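Local structure of transcriptional regulator, MarR family (Silicibacter pomeroyi DSS-3, 3BOQ) at residues B[32-37]-B[128-133]; B[48-53]-B[121-126]; B[53-58]-B[71-76]; B[63-68]-B[77-82]. The protein probably binds DNA to regulate transcription, as a dimeric winged helix-turn-helix protein of the MarR family. All blocks are in the same frame, centred on the assembly; numbering follows the deposited sequence.

Helix 12-43 enters first, and contact 1 closes the longest loop by bringing its residues 32-37 against 128-133 at the far end of helix 110-130. Nested inside it is contact 2, where helix 47-58 meets helix 110-130 through residues 48-53 and 121-126. Contact 3 lies within that loop in turn: residues 53-58 continue along helix 47-58 and pack on 71-76, the turn after helix 65-71. Contact 4 joins 63-68 to 77-82, so its segments alternate with those of contact 3 and the two cross. Contact 1 thus ties two long helices together beside the dimer interface, contact 2 links helix 110-130 to the DNA-binding lobe, and contacts 3 and 4 build that lobe's helix-turn-helix.

Contact 1 (B[32-37]-B[128-133]); sequences FGDLNR and AELLRA
Leu35 and Leu130 mark the nearest approach of the two backbones, their CA atoms 7.9 Å apart, where residues 32-37 in the body of helix 12-43 face residues 128-133 at the end of helix 110-130. In the MarR fold these long helices belong to the all-helical part that builds the dimer. Leu131 is the first residue to leave helical backbone angles, and Arg132 turns its guanidinium back so that NH1 donates to Glu129 O at 3.0 Å.

The contact rests on Leu130, whose CD1 reaches both Leu35 and Asp34 while CD2 meets Asp34 alone. CD1 sits 3.7 Å from Leu35 N and 4.2 Å from Leu35 CB. CD2 lies 3.6 Å from Asp34 CB, so the methylenic root of the aspartate serves as an apolar surface. Leu130 holds CG anti to its own carbonyl carbon (chi1 -72°), which carries both methyls across the gap. Leu35 also packs on His123 and Ile126 of helix 110-130 and on Trp21 of the second subunit, placing this pair beside the dimer interface. The Asp34 side chain crosses the leucine at a slant, its OD2 coming to 3.4 Å from Leu130 CD2.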
loop_
_atom_site.group_PDB
_atom_site.type_symbol
_atom_site.label_atom_id
_atom_site.label_comp_id
_atom_site.label_asym_id
_atom_site.label_seq_id
_atom_site.Cartn_x
_atom_site.Cartn_y
_atom_site.Cartn_z
ATOM N N PHE B 32 1.002 6.482 3.380
ATOM C CA PHE B 32 1.748 5.505 4.130
ATOM C C PHE B 32 3.148 5.978 4.525
ATOM O O PHE B 32 3.517 5.866 5.684
ATOM C CB PHE B 32 1.839 4.197 3.346
ATOM C CG PHE B 32 2.333 3.053 4.155
ATOM C CD1 PHE B 32 1.435 2.109 4.639
ATOM C CD2 PHE B 32 3.685 2.936 4.450
ATOM C CE1 PHE B 32 1.868 1.043 5.404
ATOM C CE2 PHE B 32 4.144 1.883 5.217
ATOM C CZ PHE B 32 3.226 0.927 5.705
ATOM N N GLY B 33 3.918 6.493 3.568
ATOM C CA GLY B 33 5.260 6.986 3.815
ATOM C C GLY B 33 5.363 8.040 4.915
ATOM O O GLY B 33 6.324 8.057 5.696
ATOM N N ASP B 34 4.372 8.922 4.979
ATOM C CA ASP B 34 4.408 10.051 5.891
ATOM C C ASP B 34 3.862 9.699 7.239
ATOM O O ASP B 34 4.437 10.094 8.242
ATOM C CB ASP B 34 3.589 11.188 5.331
ATOM C CG ASP B 34 4.427 12.174 4.576
ATOM O OD1 ASP B 34 5.413 11.742 3.916
ATOM O OD2 ASP B 34 4.092 13.387 4.642
ATOM N N LEU B 35 2.735 8.983 7.243
ATOM C CA LEU B 35 2.146 8.421 8.429
ATOM C C LEU B 35 3.184 7.593 9.149
ATOM O O LEU B 35 3.447 7.835 10.305
ATOM C CB LEU B 35 0.957 7.554 8.052
ATOM C CG LEU B 35 -0.011 7.073 9.123
ATOM C CD1 LEU B 35 -0.417 8.222 10.079
ATOM C CD2 LEU B 35 -1.252 6.444 8.502
ATOM N N ASN B 36 3.789 6.639 8.458
ATOM C CA ASN B 36 4.866 5.811 9.003
ATOM C C ASN B 36 6.067 6.588 9.588
ATOM O O ASN B 36 6.467 6.353 10.736
ATOM C CB ASN B 36 5.343 4.811 7.953
ATOM C CG ASN B 36 6.229 3.750 8.532
ATOM O OD1 ASN B 36 5.812 2.998 9.415
ATOM N ND2 ASN B 36 7.466 3.668 8.042
ATOM N N ARG B 37 6.633 7.502 8.800
ATOM C CA ARG B 37 7.792 8.299 9.218
ATOM C C ARG B 37 7.463 9.206 10.408
ATOM O O ARG B 37 8.274 9.315 11.306
ATOM C CB ARG B 37 8.380 9.101 8.036
ATOM C CG ARG B 37 9.267 10.306 8.429
ATOM C CD ARG B 37 10.123 10.801 7.239
ATOM N NE ARG B 37 11.369 11.463 7.669
ATOM C CZ ARG B 37 12.541 11.373 7.026
ATOM N NH1 ARG B 37 12.652 10.648 5.909
ATOM N NH2 ARG B 37 13.613 12.002 7.501
ATOM N N ALA B 128 -5.118 13.094 10.046
ATOM C CA ALA B 128 -5.894 14.363 9.945
ATOM C C ALA B 128 -5.053 15.497 9.359
ATOM O O ALA B 128 -5.470 16.165 8.402
ATOM C CB ALA B 128 -6.473 14.776 11.291
ATOM N N GLU B 129 -3.842 15.661 9.878
ATOM C CA GLU B 129 -2.891 16.622 9.331
ATOM C C GLU B 129 -2.514 16.337 7.874
ATOM O O GLU B 129 -2.479 17.257 7.055
ATOM C CB GLU B 129 -1.705 16.815 10.298
ATOM C CG GLU B 129 -2.215 17.400 11.725
ATOM C CD GLU B 129 -1.127 17.600 12.807
ATOM O OE1 GLU B 129 -0.169 16.761 12.957
ATOM O OE2 GLU B 129 -1.246 18.597 13.559
ATOM N N LEU B 130 -2.314 15.069 7.503
ATOM C CA LEU B 130 -1.968 14.745 6.106
ATOM C C LEU B 130 -3.113 15.056 5.137
ATOM O O LEU B 130 -2.880 15.386 3.985
ATOM C CB LEU B 130 -1.570 13.281 5.979
ATOM C CG LEU B 130 -0.212 12.875 6.579
ATOM C CD1 LEU B 130 -0.031 11.338 6.641
ATOM C CD2 LEU B 130 0.968 13.552 5.856
ATOM N N LEU B 131 -4.346 14.943 5.638
ATOM C CA LEU B 131 -5.557 15.064 4.850
ATOM C C LEU B 131 -6.264 16.385 5.052
ATOM O O LEU B 131 -7.450 16.492 4.779
ATOM C CB LEU B 131 -6.522 13.937 5.215
ATOM C CG LEU B 131 -6.145 12.498 4.877
ATOM C CD1 LEU B 131 -7.256 11.584 5.381
ATOM C CD2 LEU B 131 -5.896 12.301 3.338
ATOM N N ARG B 132 -5.523 17.406 5.476
ATOM C CA ARG B 132 -6.110 18.589 6.096
ATOM C C ARG B 132 -6.834 19.481 5.110
ATOM O O ARG B 132 -7.669 20.330 5.526
ATOM C CB ARG B 132 -5.055 19.380 6.856
ATOM C CG ARG B 132 -4.026 20.024 5.953
ATOM C CD ARG B 132 -2.923 20.629 6.736
ATOM N NE ARG B 132 -1.889 21.178 5.872
ATOM C CZ ARG B 132 -0.814 20.505 5.446
ATOM N NH1 ARG B 132 -0.639 19.229 5.769
ATOM N NH2 ARG B 132 0.094 21.125 4.688
ATOM N N ALA B 133 -6.523 19.285 3.823
ATOM C CA ALA B 133 -7.093 20.100 2.752
ATOM C C ALA B 133 -8.140 19.283 2.045
ATOM O O ALA B 133 -8.843 19.758 1.152
ATOM C CB ALA B 133 -6.008 20.562 1.780
#

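Contact 2 (B[48-53]-B[121-126]); sequences AKFDAM and EAHNRI
Phe50 and His123 stand opposite each other with CA atoms 8.8 Å apart, the nearest pair of the two backbones, and their rings meet between helix 47-58 and helix 110-130. In the MarR fold this buried junction joins the first helix of the winged helix-turn-helix domain to a long helix of the dimerisation region.

The two rings form an offset stack: their planes are inclined by only 14° and their centroids lie 4.7 Å apart. The offset brings one rim of the phenylalanine over the imidazole, with Phe50 CE2 3.5 Å from His123 CD2 and 3.7 Å from His123 CG. Nearer its backbone the histidine adds a CH-pi contact, CB lying over the phenylalanine face at 4.3 Å from the ring centroid. Both residues hold CG anti to the backbone N (chi1 170° in His123), which sends each ring out from its helix toward the other.

Phe50 also meets the ring of Phe116 at a shallow angle and packs on Leu39, while His123 touches Leu35 of helix 12-43 and, across the interface, Trp21 of the second subunit, so the stack belongs to a core that reaches the dimer interface. With an alanine in place of His123, Phe50 would probably lose the imidazole stacked on it, opening a gap between the helices. The imidazole is kept from turning by its next neighbour: His123 ND1 donates to Asn124 OD1 at 2.9 Å, with an angle of 159° at the hydrogen.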
loop_
_atom_site.group_PDB
_atom_site.type_symbol
_atom_site.label_atom_id
_atom_site.label_comp_id
_atom_site.label_asym_id
_atom_site.label_seq_id
_atom_site.Cartn_x
_atom_site.Cartn_y
_atom_site.Cartn_z
ATOM N N ALA B 48 3.443 -0.636 10.505
ATOM C CA ALA B 48 3.292 -2.099 10.586
ATOM C C ALA B 48 3.097 -2.567 12.058
ATOM O O ALA B 48 2.196 -3.365 12.345
ATOM C CB ALA B 48 4.472 -2.804 9.915
ATOM N N LYS B 49 3.911 -2.031 12.972
ATOM C CA LYS B 49 3.824 -2.315 14.406
ATOM C C LYS B 49 2.543 -1.822 15.063
ATOM O O LYS B 49 1.874 -2.565 15.804
ATOM C CB LYS B 49 5.009 -1.683 15.122
ATOM C CG LYS B 49 6.328 -2.425 14.918
ATOM C CD LYS B 49 7.336 -2.037 15.965
ATOM C CE LYS B 49 8.633 -2.672 15.653
ATOM N NZ LYS B 49 9.692 -2.121 16.527
ATOM N N PHE B 50 2.224 -0.553 14.814
ATOM C CA PHE B 50 0.983 0.051 15.274
ATOM C C PHE B 50 -0.190 -0.801 14.796
ATOM O O PHE B 50 -1.071 -1.147 15.591
ATOM C CB PHE B 50 0.851 1.500 14.767
ATOM C CG PHE B 50 -0.467 2.127 15.119
ATOM C CD1 PHE B 50 -0.688 2.633 16.400
ATOM C CD2 PHE B 50 -1.521 2.128 14.203
ATOM C CE1 PHE B 50 -1.922 3.165 16.767
ATOM C CE2 PHE B 50 -2.768 2.670 14.547
ATOM C CZ PHE B 50 -2.968 3.199 15.837
ATOM N N ASP B 51 -0.187 -1.151 13.503
ATOM C CA ASP B 51 -1.218 -2.002 12.937
ATOM C C ASP B 51 -1.443 -3.335 13.693
ATOM O O ASP B 51 -2.589 -3.650 14.057
ATOM C CB ASP B 51 -0.971 -2.218 11.442
ATOM C CG ASP B 51 -1.917 -3.236 10.831
ATOM O OD1 ASP B 51 -3.122 -3.209 11.179
ATOM O OD2 ASP B 51 -1.447 -4.069 10.011
ATOM N N ALA B 52 -0.372 -4.103 13.932
ATOM C CA ALA B 52 -0.452 -5.324 14.752
ATOM C C ALA B 52 -1.027 -5.079 16.151
ATOM O O ALA B 52 -1.922 -5.805 16.612
ATOM C CB ALA B 52 0.917 -5.997 14.849
HETATM N N MSE B 53 -0.520 -4.052 16.824
HETATM C CA MSE B 53 -0.994 -3.709 18.183
HETATM C C MSE B 53 -2.483 -3.349 18.259
HETATM O O MSE B 53 -3.149 -3.648 19.248
HETATM C CB MSE B 53 -0.155 -2.591 18.774
HETATM C CG MSE B 53 1.276 -2.986 18.939
HETATM SE SE MSE B 53 2.462 -1.501 19.409
HETATM C CE MSE B 53 1.857 -1.204 21.287
ATOM N N GLU B 121 -3.660 8.140 19.419
ATOM C CA GLU B 121 -3.920 9.572 19.407
ATOM C C GLU B 121 -3.060 10.230 18.322
ATOM O O GLU B 121 -3.572 11.000 17.485
ATOM C CB GLU B 121 -3.600 10.159 20.792
ATOM C CG GLU B 121 -4.405 11.366 21.224
ATOM C CD GLU B 121 -4.391 11.588 22.777
ATOM O OE1 GLU B 121 -3.529 10.996 23.511
ATOM O OE2 GLU B 121 -5.249 12.375 23.267
ATOM N N ALA B 122 -1.765 9.908 18.343
ATOM C CA ALA B 122 -0.758 10.424 17.400
ATOM C C ALA B 122 -1.075 10.084 15.945
ATOM O O ALA B 122 -0.935 10.925 15.064
ATOM C CB ALA B 122 0.638 9.904 17.767
ATOM N N HIS B 123 -1.487 8.841 15.726
ATOM C CA HIS B 123 -1.816 8.297 14.407
ATOM C C HIS B 123 -2.981 9.073 13.738
ATOM O O HIS B 123 -2.893 9.422 12.554
ATOM C CB HIS B 123 -2.202 6.818 14.568
ATOM C CG HIS B 123 -2.783 6.203 13.340
ATOM N ND1 HIS B 123 -4.099 6.377 12.976
ATOM C CD2 HIS B 123 -2.237 5.393 12.403
ATOM C CE1 HIS B 123 -4.335 5.709 11.862
ATOM N NE2 HIS B 123 -3.219 5.107 11.494
ATOM N N ASN B 124 -4.060 9.293 14.502
ATOM C CA ASN B 124 -5.234 10.004 14.038
ATOM C C ASN B 124 -4.998 11.500 13.877
ATOM O O ASN B 124 -5.602 12.129 13.008
ATOM C CB ASN B 124 -6.423 9.762 14.981
ATOM C CG ASN B 124 -6.873 8.290 15.001
ATOM O OD1 ASN B 124 -6.466 7.492 14.161
ATOM N ND2 ASN B 124 -7.705 7.941 15.961
ATOM N N ARG B 125 -4.152 12.092 14.721
ATOM C CA ARG B 125 -3.692 13.447 14.477
ATOM C C ARG B 125 -2.838 13.537 13.171
ATOM O O ARG B 125 -3.050 14.424 12.354
ATOM C CB ARG B 125 -2.944 14.021 15.711
ATOM C CG ARG B 125 -2.397 15.436 15.462
ATOM C CD ARG B 125 -1.700 16.108 16.648
ATOM N NE ARG B 125 -1.188 15.162 17.627
ATOM C CZ ARG B 125 -0.056 14.462 17.504
ATOM N NH1 ARG B 125 0.708 14.586 16.419
ATOM N NH2 ARG B 125 0.300 13.619 18.466
ATOM N N ILE B 126 -1.890 12.619 12.976
ATOM C CA ILE B 126 -1.006 12.696 11.799
ATOM C C ILE B 126 -1.817 12.551 10.508
ATOM O O ILE B 126 -1.639 13.326 9.550
ATOM C CB ILE B 126 0.178 11.668 11.866
ATOM C CG1 ILE B 126 1.151 12.021 13.012
ATOM C CG2 ILE B 126 0.971 11.652 10.578
ATOM C CD1 ILE B 126 1.808 10.794 13.637
#

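Contact 3 (B[53-58]-B[71-76]); sequences MAQLAR and ALKVTN
Gln55 folds onto Ala71 where helix 47-58 meets the turn that follows helix 65-71, the link between the two helices of the helix-turn-helix. The CA atoms of these residues are 6.5 Å apart, the nearest pair of the two backbones.

The tight side is built on the glutamine's aliphatic stem. Its chain bends at chi2 (-41°), laying CG against the backbone of Ala71: Gln55 CG is 3.6 Å from Ala71 O and 4.1 Å from Ala71 CB, and Gln55 CD comes to 3.3 Å from Ala71 O. CG also meets Leu72 CD1 at 4.1 Å, although Leu72 sets out from its backbone in the other direction and only its end returns. Leu72 packs in addition on Asp51 and Ala52, and Asp51 accepts hydrogen bonds from the backbone N of both Lys73 and Val74, fixing the turn against the helix.

The looser side belongs to Lys73, whose bent methylene chain crosses the end of Gln55 obliquely and also packs on Leu22 of the second subunit. Replacing Gln55 by an alanine would probably uncover Ala71 O and leave Leu72 CD1 without the stem it packs on.

The chemistry is therefore mixed: the stem of Gln55 packs on a carbonyl, an alanine methyl and a leucine methyl, with lysine methylenes alongside, so the hold depends largely on shape.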
loop_
_atom_site.group_PDB
_atom_site.type_symbol
_atom_site.label_atom_id
_atom_site.label_comp_id
_atom_site.label_asym_id
_atom_site.label_seq_id
_atom_site.Cartn_x
_atom_site.Cartn_y
_atom_site.Cartn_z
HETATM N N MSE B 53 -0.520 -4.052 16.824
HETATM C CA MSE B 53 -0.994 -3.709 18.183
HETATM C C MSE B 53 -2.483 -3.349 18.259
HETATM O O MSE B 53 -3.149 -3.648 19.248
HETATM C CB MSE B 53 -0.155 -2.591 18.774
HETATM C CG MSE B 53 1.276 -2.986 18.939
HETATM SE SE MSE B 53 2.462 -1.501 19.409
HETATM C CE MSE B 53 1.857 -1.204 21.287
ATOM N N ALA B 54 -2.989 -2.706 17.212
ATOM C CA ALA B 54 -4.384 -2.346 17.112
ATOM C C ALA B 54 -5.284 -3.579 17.117
ATOM O O ALA B 54 -6.342 -3.568 17.751
ATOM C CB ALA B 54 -4.614 -1.506 15.847
ATOM N N GLN B 55 -4.864 -4.636 16.420
ATOM C CA GLN B 55 -5.644 -5.874 16.361
ATOM C C GLN B 55 -5.680 -6.519 17.727
ATOM O O GLN B 55 -6.724 -6.982 18.154
ATOM C CB GLN B 55 -5.086 -6.858 15.327
ATOM C CG GLN B 55 -4.757 -6.233 13.992
ATOM C CD GLN B 55 -5.810 -5.210 13.520
ATOM O OE1 GLN B 55 -5.466 -4.086 13.126
ATOM N NE2 GLN B 55 -7.089 -5.592 13.577
ATOM N N LEU B 56 -4.541 -6.503 18.415
ATOM C CA LEU B 56 -4.428 -7.051 19.757
ATOM C C LEU B 56 -5.180 -6.223 20.792
ATOM O O LEU B 56 -5.826 -6.792 21.664
ATOM C CB LEU B 56 -2.960 -7.232 20.163
ATOM C CG LEU B 56 -2.090 -8.005 19.162
ATOM C CD1 LEU B 56 -0.628 -7.878 19.500
ATOM C CD2 LEU B 56 -2.500 -9.470 19.054
ATOM N N ALA B 57 -5.098 -4.892 20.720
ATOM C CA ALA B 57 -5.877 -4.046 21.636
ATOM C C ALA B 57 -7.387 -4.246 21.458
ATOM O O ALA B 57 -8.126 -4.166 22.441
ATOM C CB ALA B 57 -5.509 -2.580 21.495
ATOM N N ARG B 58 -7.839 -4.497 20.221
ATOM C CA ARG B 58 -9.241 -4.830 19.959
ATOM C C ARG B 58 -9.614 -6.218 20.540
ATOM O O ARG B 58 -10.787 -6.473 20.851
ATOM C CB ARG B 58 -9.577 -4.752 18.447
ATOM C CG ARG B 58 -11.116 -4.768 18.134
ATOM C CD ARG B 58 -11.529 -4.471 16.646
ATOM N NE ARG B 58 -10.576 -3.612 15.907
ATOM C CZ ARG B 58 -10.302 -2.324 16.173
ATOM N NH1 ARG B 58 -10.900 -1.680 17.181
ATOM N NH2 ARG B 58 -9.401 -1.675 15.431
ATOM N N ALA B 71 -5.891 -10.584 10.491
ATOM C CA ALA B 71 -6.570 -9.347 10.919
ATOM C C ALA B 71 -5.764 -8.073 10.620
ATOM O O ALA B 71 -6.261 -6.954 10.764
ATOM C CB ALA B 71 -6.897 -9.403 12.428
ATOM N N LEU B 72 -4.502 -8.242 10.244
ATOM C CA LEU B 72 -3.628 -7.133 9.890
ATOM C C LEU B 72 -4.186 -6.358 8.671
ATOM O O LEU B 72 -4.634 -6.947 7.678
ATOM C CB LEU B 72 -2.220 -7.671 9.596
ATOM C CG LEU B 72 -1.060 -7.536 10.592
ATOM C CD1 LEU B 72 -1.431 -7.766 12.056
ATOM C CD2 LEU B 72 0.051 -8.464 10.160
ATOM N N LYS B 73 -4.162 -5.029 8.768
ATOM C CA LYS B 73 -4.625 -4.190 7.656
ATOM C C LYS B 73 -3.480 -3.871 6.713
ATOM O O LYS B 73 -3.702 -3.590 5.568
ATOM C CB LYS B 73 -5.278 -2.898 8.172
ATOM C CG LYS B 73 -6.739 -3.059 8.537
ATOM C CD LYS B 73 -6.958 -3.004 10.045
ATOM C CE LYS B 73 -8.453 -3.197 10.386
ATOM N NZ LYS B 73 -8.986 -4.439 9.760
ATOM N N VAL B 74 -2.258 -3.855 7.237
ATOM C CA VAL B 74 -1.065 -3.743 6.418
ATOM C C VAL B 74 -0.586 -5.185 6.207
ATOM O O VAL B 74 -0.490 -5.957 7.164
ATOM C CB VAL B 74 0.020 -2.867 7.112
ATOM C CG1 VAL B 74 1.213 -2.663 6.170
ATOM C CG2 VAL B 74 -0.561 -1.516 7.550
ATOM N N THR B 75 -0.303 -5.564 4.968
ATOM C CA THR B 75 0.062 -6.945 4.655
ATOM C C THR B 75 1.406 -7.391 5.269
ATOM O O THR B 75 2.446 -6.749 5.040
ATOM C CB THR B 75 0.165 -7.132 3.155
ATOM O OG1 THR B 75 1.411 -6.577 2.717
ATOM C CG2 THR B 75 -0.997 -6.424 2.451
ATOM N N ASN B 76 1.361 -8.500 6.023
ATOM C CA ASN B 76 2.525 -9.120 6.717
ATOM C C ASN B 76 3.401 -8.281 7.672
ATOM O O ASN B 76 2.909 -7.557 8.551
ATOM C CB ASN B 76 3.423 -9.874 5.724
ATOM C CG ASN B 76 3.065 -11.323 5.625
ATOM O OD1 ASN B 76 1.897 -11.690 5.763
ATOM N ND2 ASN B 76 4.068 -12.174 5.383
#

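Contact 4 (B[63-68]-B[77-82]); sequences LSMGKL and GNVSGL
Met65, here selenomethionine, drives its terminal methyl into the start of helix 79-88, overlapping both Val79 and Ser80. CE lies 3.5 Å from Val79 CG2 and 3.6 Å from Ser80 CB, and it presses on the backbone as well, 3.2 Å from Ser80 N. The chain reaches this spot by bending at chi2 and again at chi3 (-47°), which curls the methyl round beyond SE.

Val79 answers with both branches. Its CG2, anti to the backbone N, meets Leu68 CG at 4.3 Å as well as the selenomethionine methyl, while Val79 CG1 is 3.6 Å from Met65 CE. These residues join the two helices of the helix-turn-helix: helix 65-71 and helix 79-88, the latter being the recognition helix in MarR proteins. Each helix is preceded by an N-cap residue, Ser64 and Asn78, and Ser64 OG accepts from Lys67 N at 3.2 Å. Leu68 and Met65 continue onto Val83, and Leu68 onto Leu56 of helix 47-58.

Across the contact the side-chain pairing is apolar, and the selenomethionine methyl also lies on the Val79-Ser80 backbone. Packing of this kind sets how the two helices lie against each other by shape, without directional bonds between these segments.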
loop_
_atom_site.group_PDB
_atom_site.type_symbol
_atom_site.label_atom_id
_atom_site.label_comp_id
_atom_site.label_asym_id
_atom_site.label_seq_id
_atom_site.Cartn_x
_atom_site.Cartn_y
_atom_site.Cartn_z
ATOM N N LEU B 63 -4.493 -13.347 20.502
ATOM C CA LEU B 63 -4.646 -13.778 19.118
ATOM C C LEU B 63 -3.489 -14.686 18.743
ATOM O O LEU B 63 -2.341 -14.398 19.076
ATOM C CB LEU B 63 -4.653 -12.576 18.161
ATOM C CG LEU B 63 -5.849 -11.627 18.053
ATOM C CD1 LEU B 63 -5.610 -10.588 16.944
ATOM C CD2 LEU B 63 -7.144 -12.397 17.812
ATOM N N SER B 64 -3.797 -15.770 18.036
ATOM C CA SER B 64 -2.780 -16.653 17.496
ATOM C C SER B 64 -2.040 -15.967 16.350
ATOM O O SER B 64 -2.452 -14.913 15.873
ATOM C CB SER B 64 -3.429 -17.929 16.986
ATOM O OG SER B 64 -4.264 -17.635 15.878
HETATM N N MSE B 65 -0.963 -16.591 15.889
HETATM C CA MSE B 65 -0.198 -16.077 14.765
HETATM C C MSE B 65 -1.015 -15.942 13.472
HETATM O O MSE B 65 -0.920 -14.929 12.783
HETATM C CB MSE B 65 1.072 -16.911 14.558
HETATM C CG MSE B 65 2.150 -16.682 15.645
HETATM SE SE MSE B 65 2.622 -14.774 15.908
HETATM C CE MSE B 65 2.817 -14.380 14.015
ATOM N N GLY B 66 -1.839 -16.940 13.169
ATOM C CA GLY B 66 -2.692 -16.920 11.987
ATOM C C GLY B 66 -3.844 -15.932 12.056
ATOM O O GLY B 66 -4.123 -15.234 11.078
ATOM N N LYS B 67 -4.513 -15.863 13.208
ATOM C CA LYS B 67 -5.641 -14.943 13.360
ATOM C C LYS B 67 -5.182 -13.486 13.443
ATOM O O LYS B 67 -5.862 -12.588 12.927
ATOM C CB LYS B 67 -6.539 -15.335 14.540
ATOM C CG LYS B 67 -7.364 -16.599 14.263
ATOM C CD LYS B 67 -8.538 -16.749 15.229
ATOM C CE LYS B 67 -9.313 -18.046 14.983
ATOM N NZ LYS B 67 -10.017 -18.061 13.668
ATOM N N LEU B 68 -4.028 -13.269 14.083
ATOM C CA LEU B 68 -3.346 -11.970 14.070
ATOM C C LEU B 68 -2.995 -11.558 12.644
ATOM O O LEU B 68 -3.296 -10.435 12.221
ATOM C CB LEU B 68 -2.072 -11.992 14.924
ATOM C CG LEU B 68 -1.172 -10.750 14.878
ATOM C CD1 LEU B 68 -1.934 -9.497 15.248
ATOM C CD2 LEU B 68 -0.037 -10.922 15.840
ATOM N N GLY B 77 4.709 -8.394 7.456
ATOM C CA GLY B 77 5.736 -7.873 8.338
ATOM C C GLY B 77 6.578 -9.081 8.710
ATOM O O GLY B 77 7.337 -9.026 9.695
ATOM N N ASN B 78 6.477 -10.142 7.874
ATOM C CA ASN B 78 6.759 -11.550 8.262
ATOM C C ASN B 78 6.151 -11.684 9.649
ATOM O O ASN B 78 6.825 -11.452 10.648
ATOM C CB ASN B 78 8.266 -11.875 8.249
ATOM C CG ASN B 78 8.631 -13.133 9.073
ATOM O OD1 ASN B 78 7.881 -14.114 9.129
ATOM N ND2 ASN B 78 9.802 -13.099 9.701
ATOM N N VAL B 79 4.861 -12.003 9.696
ATOM C CA VAL B 79 4.047 -11.755 10.887
ATOM C C VAL B 79 4.739 -12.142 12.233
ATOM O O VAL B 79 4.768 -11.325 13.171
ATOM C CB VAL B 79 2.597 -12.295 10.706
ATOM C CG1 VAL B 79 2.594 -13.794 10.463
ATOM C CG2 VAL B 79 1.689 -11.884 11.868
ATOM N N SER B 80 5.322 -13.352 12.308
ATOM C CA SER B 80 6.032 -13.768 13.532
ATOM C C SER B 80 7.282 -12.911 13.791
ATOM O O SER B 80 7.557 -12.550 14.932
ATOM C CB SER B 80 6.318 -15.276 13.572
ATOM O OG SER B 80 7.416 -15.626 12.758
ATOM N N GLY B 81 7.993 -12.565 12.720
ATOM C CA GLY B 81 9.107 -11.619 12.767
ATOM C C GLY B 81 8.681 -10.227 13.192
ATOM O O GLY B 81 9.430 -9.522 13.863
ATOM N N LEU B 82 7.475 -9.835 12.806
ATOM C CA LEU B 82 6.858 -8.609 13.299
ATOM C C LEU B 82 6.541 -8.715 14.807
ATOM O O LEU B 82 6.888 -7.827 15.580
ATOM C CB LEU B 82 5.595 -8.276 12.494
ATOM C CG LEU B 82 4.811 -7.070 13.022
ATOM C CD1 LEU B 82 5.603 -5.761 12.834
ATOM C CD2 LEU B 82 3.467 -6.988 12.347
#